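Local atomic coordinates of phosphate transporter (Thermotoga maritima MSB8, PDB entry 6L85), a protein that probably imports inorganic phosphate across the cell membrane, driven by sodium ions, as a bacterial relative of the human SLC20 carriers. Residues V54-K66 with T333-S345. Residues are numbered along the deposited sequence; the frame is centred on the assembly and turned at random.
With NA (sodium ion), chain R; PO4 (phosphate ion), chain P.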
ATOM      1  N   VAL B  54      10.100  -5.082   0.937  1.00 38.51           N
ATOM      2  CA  VAL B  54      10.575  -3.755   0.556  1.00 35.22           C
ATOM      3  C   VAL B  54      10.281  -2.721   1.643  1.00 32.05           C
ATOM      4  O   VAL B  54      11.065  -1.791   1.860  1.00 35.96           O
ATOM      5  CB  VAL B  54       9.947  -3.350  -0.799  1.00 43.32           C
ATOM      6  CG1 VAL B  54       9.933  -1.832  -0.951  1.00 44.59           C
ATOM      7  CG2 VAL B  54      10.705  -4.007  -1.954  1.00 37.90           C
ATOM      8  N   MET B  55       9.137  -2.818   2.316  1.00 31.93           N
ATOM      9  CA  MET B  55       8.815  -1.796   3.303  1.00 34.94           C
ATOM     10  C   MET B  55       9.527  -2.021   4.634  1.00 36.77           C
ATOM     11  O   MET B  55       9.751  -1.057   5.378  1.00 34.54           O
ATOM     12  CB  MET B  55       7.292  -1.733   3.513  1.00 38.69           C
ATOM     13  CG  MET B  55       6.498  -1.176   2.293  1.00 38.42           C
ATOM     14  SD  MET B  55       4.724  -1.068   2.616  1.00 33.07           S
ATOM     15  CE  MET B  55       4.656   0.043   4.024  1.00 40.41           C
ATOM     16  N   PHE B  56       9.884  -3.269   4.970  1.00 35.21           N
ATOM     17  CA  PHE B  56      10.392  -3.541   6.312  1.00 38.20           C
ATOM     18  C   PHE B  56      11.534  -4.544   6.369  1.00 35.95           C
ATOM     19  O   PHE B  56      11.983  -4.848   7.469  1.00 41.83           O
ATOM     20  CB  PHE B  56       9.241  -4.031   7.230  1.00 39.43           C
ATOM     21  CG  PHE B  56       9.306  -3.487   8.631  1.00 45.37           C
ATOM     22  CD1 PHE B  56       9.258  -2.116   8.864  1.00 46.35           C
ATOM     23  CD2 PHE B  56       9.435  -4.344   9.721  1.00 49.09           C
ATOM     24  CE1 PHE B  56       9.352  -1.599  10.167  1.00 49.47           C
ATOM     25  CE2 PHE B  56       9.532  -3.840  11.041  1.00 52.94           C
ATOM     26  CZ  PHE B  56       9.490  -2.461  11.262  1.00 47.13           C
ATOM     27  N   GLY B  57      12.047  -5.037   5.234  1.00 36.15           N
ATOM     28  CA  GLY B  57      13.033  -6.103   5.210  1.00 30.06           C
ATOM     29  C   GLY B  57      14.473  -5.723   5.528  1.00 40.25           C
ATOM     30  O   GLY B  57      15.294  -6.627   5.740  1.00 34.98           O
ATOM     31  N   SER B  58      14.824  -4.432   5.574  1.00 35.15           N
ATOM     32  CA  SER B  58      16.239  -4.101   5.747  1.00 42.25           C
ATOM     33  C   SER B  58      16.725  -4.347   7.180  1.00 37.36           C
ATOM     34  O   SER B  58      17.914  -4.618   7.393  1.00 39.29           O
ATOM     35  CB  SER B  58      16.509  -2.645   5.337  1.00 36.97           C
ATOM     36  OG  SER B  58      15.812  -1.747   6.194  1.00 44.69           O
ATOM     37  N   HIS B  59      15.819  -4.288   8.156  1.00 39.07           N
ATOM     38  CA  HIS B  59      16.207  -4.317   9.565  1.00 42.32           C
ATOM     39  C   HIS B  59      16.775  -5.671   9.980  1.00 40.87           C
ATOM     40  O   HIS B  59      17.833  -5.738  10.614  1.00 36.44           O
ATOM     41  CB  HIS B  59      15.010  -3.920  10.416  1.00 40.46           C
ATOM     42  CG  HIS B  59      14.353  -2.663   9.939  1.00 45.90           C
ATOM     43  ND1 HIS B  59      14.946  -1.422  10.074  1.00 47.02           N
ATOM     44  CD2 HIS B  59      13.190  -2.457   9.271  1.00 41.45           C
ATOM     45  CE1 HIS B  59      14.163  -0.502   9.537  1.00 46.60           C
ATOM     46  NE2 HIS B  59      13.088  -1.103   9.049  1.00 45.67           N
ATOM     47  N   VAL B  60      16.116  -6.766   9.603  1.00 36.10           N
ATOM     48  CA  VAL B  60      16.693  -8.074   9.892  1.00 36.59           C
ATOM     49  C   VAL B  60      17.869  -8.376   8.959  1.00 37.38           C
ATOM     50  O   VAL B  60      18.788  -9.128   9.333  1.00 39.21           O
ATOM     51  CB  VAL B  60      15.597  -9.161   9.818  1.00 34.60           C
ATOM     52  CG1 VAL B  60      16.204 -10.552  10.088  1.00 30.97           C
ATOM     53  CG2 VAL B  60      14.482  -8.848  10.802  1.00 30.06           C
ATOM     54  N   SER B  61      17.852  -7.833   7.732  1.00 33.77           N
ATOM     55  CA  SER B  61      18.990  -7.995   6.820  1.00 39.83           C
ATOM     56  C   SER B  61      20.292  -7.490   7.450  1.00 37.24           C
ATOM     57  O   SER B  61      21.366  -8.081   7.244  1.00 37.44           O
ATOM     58  CB  SER B  61      18.717  -7.270   5.493  1.00 34.22           C
ATOM     59  OG  SER B  61      17.544  -7.767   4.861  1.00 32.94           O
ATOM     60  N   GLN B  62      20.217  -6.400   8.227  1.00 37.50           N
ATOM     61  CA  GLN B  62      21.408  -5.921   8.935  1.00 42.45           C
ATOM     62  C   GLN B  62      21.929  -6.956   9.935  1.00 41.62           C
ATOM     63  O   GLN B  62      23.147  -7.153  10.066  1.00 44.25           O
ATOM     64  CB  GLN B  62      21.097  -4.613   9.652  1.00 40.36           C
ATOM     65  CG  GLN B  62      20.949  -3.428   8.724  1.00 47.61           C
ATOM     66  CD  GLN B  62      20.074  -2.374   9.337  1.00 59.10           C
ATOM     67  OE1 GLN B  62      20.015  -2.253  10.571  1.00 62.13           O
ATOM     68  NE2 GLN B  62      19.355  -1.613   8.493  1.00 60.66           N
ATOM     69  N   THR B  63      21.021  -7.634  10.648  1.00 39.11           N
ATOM     70  CA  THR B  63      21.453  -8.635  11.623  1.00 40.93           C
ATOM     71  C   THR B  63      22.094  -9.827  10.932  1.00 44.93           C
ATOM     72  O   THR B  63      23.119 -10.340  11.384  1.00 44.36           O
ATOM     73  CB  THR B  63      20.275  -9.079  12.476  1.00 40.70           C
ATOM     74  OG1 THR B  63      19.686  -7.925  13.081  1.00 37.74           O
ATOM     75  CG2 THR B  63      20.740 -10.060  13.575  1.00 43.45           C
ATOM     76  N   ILE B  64      21.509 -10.281   9.828  1.00 42.06           N
ATOM     77  CA  ILE B  64      22.151 -11.360   9.080  1.00 43.99           C
ATOM     78  C   ILE B  64      23.549 -10.935   8.627  1.00 45.73           C
ATOM     79  O   ILE B  64      24.485 -11.745   8.613  1.00 43.17           O
ATOM     80  CB  ILE B  64      21.273 -11.804   7.892  1.00 36.73           C
ATOM     81  CG1 ILE B  64      19.951 -12.384   8.406  1.00 37.47           C
ATOM     82  CG2 ILE B  64      22.004 -12.821   7.004  1.00 31.16           C
ATOM     83  CD1 ILE B  64      20.091 -13.577   9.333  1.00 41.99           C
ATOM     84  N   VAL B  65      23.723  -9.658   8.262  1.00 44.04           N
ATOM     85  CA  VAL B  65      25.032  -9.250   7.756  1.00 42.92           C
ATOM     86  C   VAL B  65      26.084  -9.247   8.879  1.00 48.82           C
ATOM     87  O   VAL B  65      27.207  -9.728   8.682  1.00 49.63           O
ATOM     88  CB  VAL B  65      24.944  -7.892   7.032  1.00 40.96           C
ATOM     89  CG1 VAL B  65      26.335  -7.309   6.819  1.00 41.58           C
ATOM     90  CG2 VAL B  65      24.253  -8.064   5.665  1.00 40.05           C
ATOM     91  N   LYS B  66      25.753  -8.748  10.077  1.00 46.21           N
ATOM     92  CA  LYS B  66      26.813  -8.720  11.089  1.00 54.10           C
ATOM     93  C   LYS B  66      26.434  -9.287  12.459  1.00 53.62           C
ATOM     94  O   LYS B  66      27.112  -8.984  13.446  1.00 59.68           O
ATOM     95  CB  LYS B  66      27.349  -7.296  11.258  1.00 55.09           C
ATOM     96  CG  LYS B  66      26.318  -6.266  11.649  1.00 58.67           C
ATOM     97  CD  LYS B  66      27.005  -4.925  11.908  1.00 68.61           C
ATOM     98  CE  LYS B  66      28.161  -4.699  10.934  1.00 65.53           C
ATOM     99  NZ  LYS B  66      29.142  -3.692  11.436  1.00 73.22           N
ATOM    100  N   THR B 333       3.601 -11.286  16.113  1.00 38.77           N
ATOM    101  CA  THR B 333       4.872 -11.752  16.653  1.00 41.52           C
ATOM    102  C   THR B 333       6.014 -11.466  15.684  1.00 39.47           C
ATOM    103  O   THR B 333       7.075 -10.955  16.077  1.00 39.76           O
ATOM    104  CB  THR B 333       4.787 -13.251  16.958  1.00 42.53           C
ATOM    105  OG1 THR B 333       3.681 -13.491  17.833  1.00 39.49           O
ATOM    106  CG2 THR B 333       6.077 -13.749  17.622  1.00 37.90           C
ATOM    107  N   VAL B 334       5.796 -11.775  14.402  1.00 37.32           N
ATOM    108  CA  VAL B 334       6.871 -11.726  13.420  1.00 37.36           C
ATOM    109  C   VAL B 334       7.247 -10.277  13.117  1.00 35.65           C
ATOM    110  O   VAL B 334       8.426  -9.948  12.992  1.00 37.10           O
ATOM    111  CB  VAL B 334       6.456 -12.510  12.155  1.00 41.46           C
ATOM    112  CG1 VAL B 334       7.391 -12.196  10.962  1.00 30.06           C
ATOM    113  CG2 VAL B 334       6.426 -14.024  12.444  1.00 34.03           C
ATOM    114  N   LEU B 335       6.251  -9.386  13.037  1.00 37.43           N
ATOM    115  CA  LEU B 335       6.510  -7.969  12.802  1.00 41.73           C
ATOM    116  C   LEU B 335       7.256  -7.349  13.970  1.00 43.08           C
ATOM    117  O   LEU B 335       8.163  -6.531  13.771  1.00 42.96           O
ATOM    118  CB  LEU B 335       5.195  -7.214  12.564  1.00 37.64           C
ATOM    119  CG  LEU B 335       4.795  -6.791  11.154  1.00 44.49           C
ATOM    120  CD1 LEU B 335       3.638  -5.805  11.186  1.00 40.31           C
ATOM    121  CD2 LEU B 335       5.969  -6.220  10.350  1.00 46.12           C
ATOM    122  N   LEU B 336       6.876  -7.692  15.203  1.00 39.65           N
ATOM    123  CA  LEU B 336       7.596  -7.105  16.327  1.00 45.30           C
ATOM    124  C   LEU B 336       9.036  -7.610  16.364  1.00 41.75           C
ATOM    125  O   LEU B 336       9.974  -6.824  16.564  1.00 46.16           O
ATOM    126  CB  LEU B 336       6.852  -7.379  17.634  1.00 48.10           C
ATOM    127  CG  LEU B 336       5.480  -6.687  17.728  1.00 51.61           C
ATOM    128  CD1 LEU B 336       4.580  -7.337  18.806  1.00 44.11           C
ATOM    129  CD2 LEU B 336       5.604  -5.173  17.953  1.00 48.41           C
ATOM    130  N   ALA B 337       9.236  -8.910  16.119  1.00 39.46           N
ATOM    131  CA  ALA B 337      10.595  -9.421  15.963  1.00 38.79           C
ATOM    132  C   ALA B 337      11.368  -8.642  14.900  1.00 40.15           C
ATOM    133  O   ALA B 337      12.531  -8.287  15.106  1.00 38.80           O
ATOM    134  CB  ALA B 337      10.555 -10.905  15.595  1.00 34.43           C
ATOM    135  N   SER B 338      10.735  -8.376  13.751  1.00 38.97           N
ATOM    136  CA  SER B 338      11.395  -7.633  12.677  1.00 39.00           C
ATOM    137  C   SER B 338      11.787  -6.236  13.135  1.00 40.07           C
ATOM    138  O   SER B 338      12.871  -5.752  12.803  1.00 38.86           O
ATOM    139  CB  SER B 338      10.483  -7.543  11.453  1.00 35.00           C
ATOM    140  OG  SER B 338      10.273  -8.812  10.855  1.00 35.31           O
ATOM    141  N   SER B 339      10.913  -5.573  13.899  1.00 43.60           N
ATOM    142  CA  SER B 339      11.219  -4.245  14.427  1.00 42.99           C
ATOM    143  C   SER B 339      12.362  -4.283  15.429  1.00 47.38           C
ATOM    144  O   SER B 339      12.984  -3.246  15.695  1.00 47.33           O
ATOM    145  CB  SER B 339       9.977  -3.622  15.077  1.00 39.97           C
ATOM    146  OG  SER B 339       9.694  -4.236  16.326  1.00 46.19           O
ATOM    147  N   LEU B 340      12.631  -5.439  16.015  1.00 40.84           N
ATOM    148  CA  LEU B 340      13.817  -5.545  16.843  1.00 44.32           C
ATOM    149  C   LEU B 340      15.038  -6.026  16.069  1.00 45.75           C
ATOM    150  O   LEU B 340      16.129  -6.093  16.648  1.00 46.20           O
ATOM    151  CB  LEU B 340      13.548  -6.482  18.019  1.00 46.47           C
ATOM    152  CG  LEU B 340      12.410  -6.023  18.930  1.00 51.58           C
ATOM    153  CD1 LEU B 340      12.122  -7.105  19.954  1.00 47.40           C
ATOM    154  CD2 LEU B 340      12.816  -4.714  19.608  1.00 48.18           C
ATOM    155  N   GLY B 341      14.887  -6.362  14.789  1.00 43.35           N
ATOM    156  CA  GLY B 341      15.992  -6.881  14.004  1.00 40.75           C
ATOM    157  C   GLY B 341      16.297  -8.346  14.228  1.00 40.80           C
ATOM    158  O   GLY B 341      17.386  -8.801  13.856  1.00 38.26           O
ATOM    159  N   LEU B 342      15.370  -9.101  14.821  1.00 38.42           N
ATOM    160  CA  LEU B 342      15.596 -10.504  15.152  1.00 35.52           C
ATOM    161  C   LEU B 342      15.197 -11.396  13.984  1.00 34.48           C
ATOM    162  O   LEU B 342      14.035 -11.366  13.574  1.00 38.38           O
ATOM    163  CB  LEU B 342      14.789 -10.897  16.389  1.00 36.84           C
ATOM    164  CG  LEU B 342      15.173 -10.119  17.644  1.00 44.56           C
ATOM    165  CD1 LEU B 342      14.172 -10.311  18.780  1.00 51.27           C
ATOM    166  CD2 LEU B 342      16.585 -10.528  18.056  1.00 38.41           C
ATOM    167  N   PRO B 343      16.099 -12.220  13.447  1.00 34.93           N
ATOM    168  CA  PRO B 343      15.700 -13.223  12.455  1.00 30.06           C
ATOM    169  C   PRO B 343      15.061 -14.408  13.168  1.00 38.29           C
ATOM    170  O   PRO B 343      15.713 -15.126  13.933  1.00 38.68           O
ATOM    171  CB  PRO B 343      17.025 -13.613  11.787  1.00 30.49           C
ATOM    172  CG  PRO B 343      18.086 -12.836  12.489  1.00 32.74           C
ATOM    173  CD  PRO B 343      17.530 -12.320  13.762  1.00 33.16           C
ATOM    174  N   ILE B 344      13.790 -14.637  12.863  1.00 39.27           N
ATOM    175  CA  ILE B 344      12.872 -15.527  13.562  1.00 39.24           C
ATOM    176  C   ILE B 344      12.384 -16.560  12.556  1.00 40.28           C
ATOM    177  O   ILE B 344      12.433 -16.343  11.340  1.00 41.58           O
ATOM    178  CB  ILE B 344      11.713 -14.673  14.157  1.00 45.15           C
ATOM    179  CG1 ILE B 344      12.204 -13.947  15.393  1.00 45.88           C
ATOM    180  CG2 ILE B 344      10.450 -15.403  14.463  1.00 42.97           C
ATOM    181  CD1 ILE B 344      13.112 -14.739  16.120  1.00 46.31           C
ATOM    182  N   SER B 345      11.937 -17.704  13.056  1.00 36.17           N
ATOM    183  CA  SER B 345      11.286 -18.687  12.205  1.00 39.05           C
ATOM    184  C   SER B 345       9.783 -18.448  12.214  1.00 37.74           C
ATOM    185  O   SER B 345       9.147 -18.533  13.266  1.00 38.74           O
ATOM    186  CB  SER B 345      11.591 -20.110  12.654  1.00 37.94           C
ATOM    187  OG  SER B 345      10.799 -21.012  11.900  1.00 41.53           O
TER
HETATM  188 NA    NA R 503      13.064 -15.034   9.662  1.00 34.12          NA
HETATM  189  P   PO4 P 501      11.224 -19.473   8.429  1.00 34.28           P
HETATM  190  O1  PO4 P 501      10.352 -20.487   9.168  1.00 37.25           O
HETATM  191  O2  PO4 P 501      12.591 -19.319   9.062  1.00 38.50           O
HETATM  192  O3  PO4 P 501      10.508 -18.127   8.466  1.00 35.80           O
HETATM  193  O4  PO4 P 501      11.472 -19.930   7.000  1.00 33.19           O
HETATM  194  O   HOH W   1      14.983 -13.992   9.040  1.00 30.32           O
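Val60 of helix 58-66 lies against the turn that ends helix 320-339, with its CA 4.3 Å from the CA of Gly341. Its CB splits into two methyls that go separate ways. CG1, anti to the backbone N (chi1 179°), meets the ring of Pro343, 3.6 Å from Pro343 CB. CG2 turns back beside the backbone N and rests near Ser338 CA, Gly341 C and Leu342 O.

One turn further along, Thr63 adds the single hydrogen bond across the contact. Its OG1 donates to Gly341 O at 2.6 Å, in the carbonyl plane and on a lone pair, with a C=O...O angle of 139°. The methyl CG2 faces Pro343 CD. The CD1 tip of Ile64 reaches Pro343 CG at 3.8 Å, so the proline ring touches Val60, Thr63 and Ile64.

At the other end, Phe56 turns its ring edge to helix 320-339. CE2 lies 3.6 Å from Ser339 N, and CD2 lies 3.8 Å from Ser338 CB. One face of this ring carries His59 CD2. His59 CB approaches Ser338 O, while its NE2 is hydrogen-bonded to Thr194 of helix 167-194.

Ser338 OG bonds back to Val334 O from above the carbonyl plane, and Ser338 N reaches the same oxygen from the opposite face. Asn257 also bonds to Ser338 OG and to Leu342 O.

Beyond Pro343 the chain extends to Ile344, whose O binds a sodium ion at 2.2 Å with Thr107, Asn257, Asp258 and a water. Ser345 OG then donates to a phosphate ion, which probably marks where the transported phosphate binds. Gly341, with positive phi, closes helix 320-339 in a Schellman motif; helix 58-66 packs on that turn, and the chain beyond it leads to the sodium site.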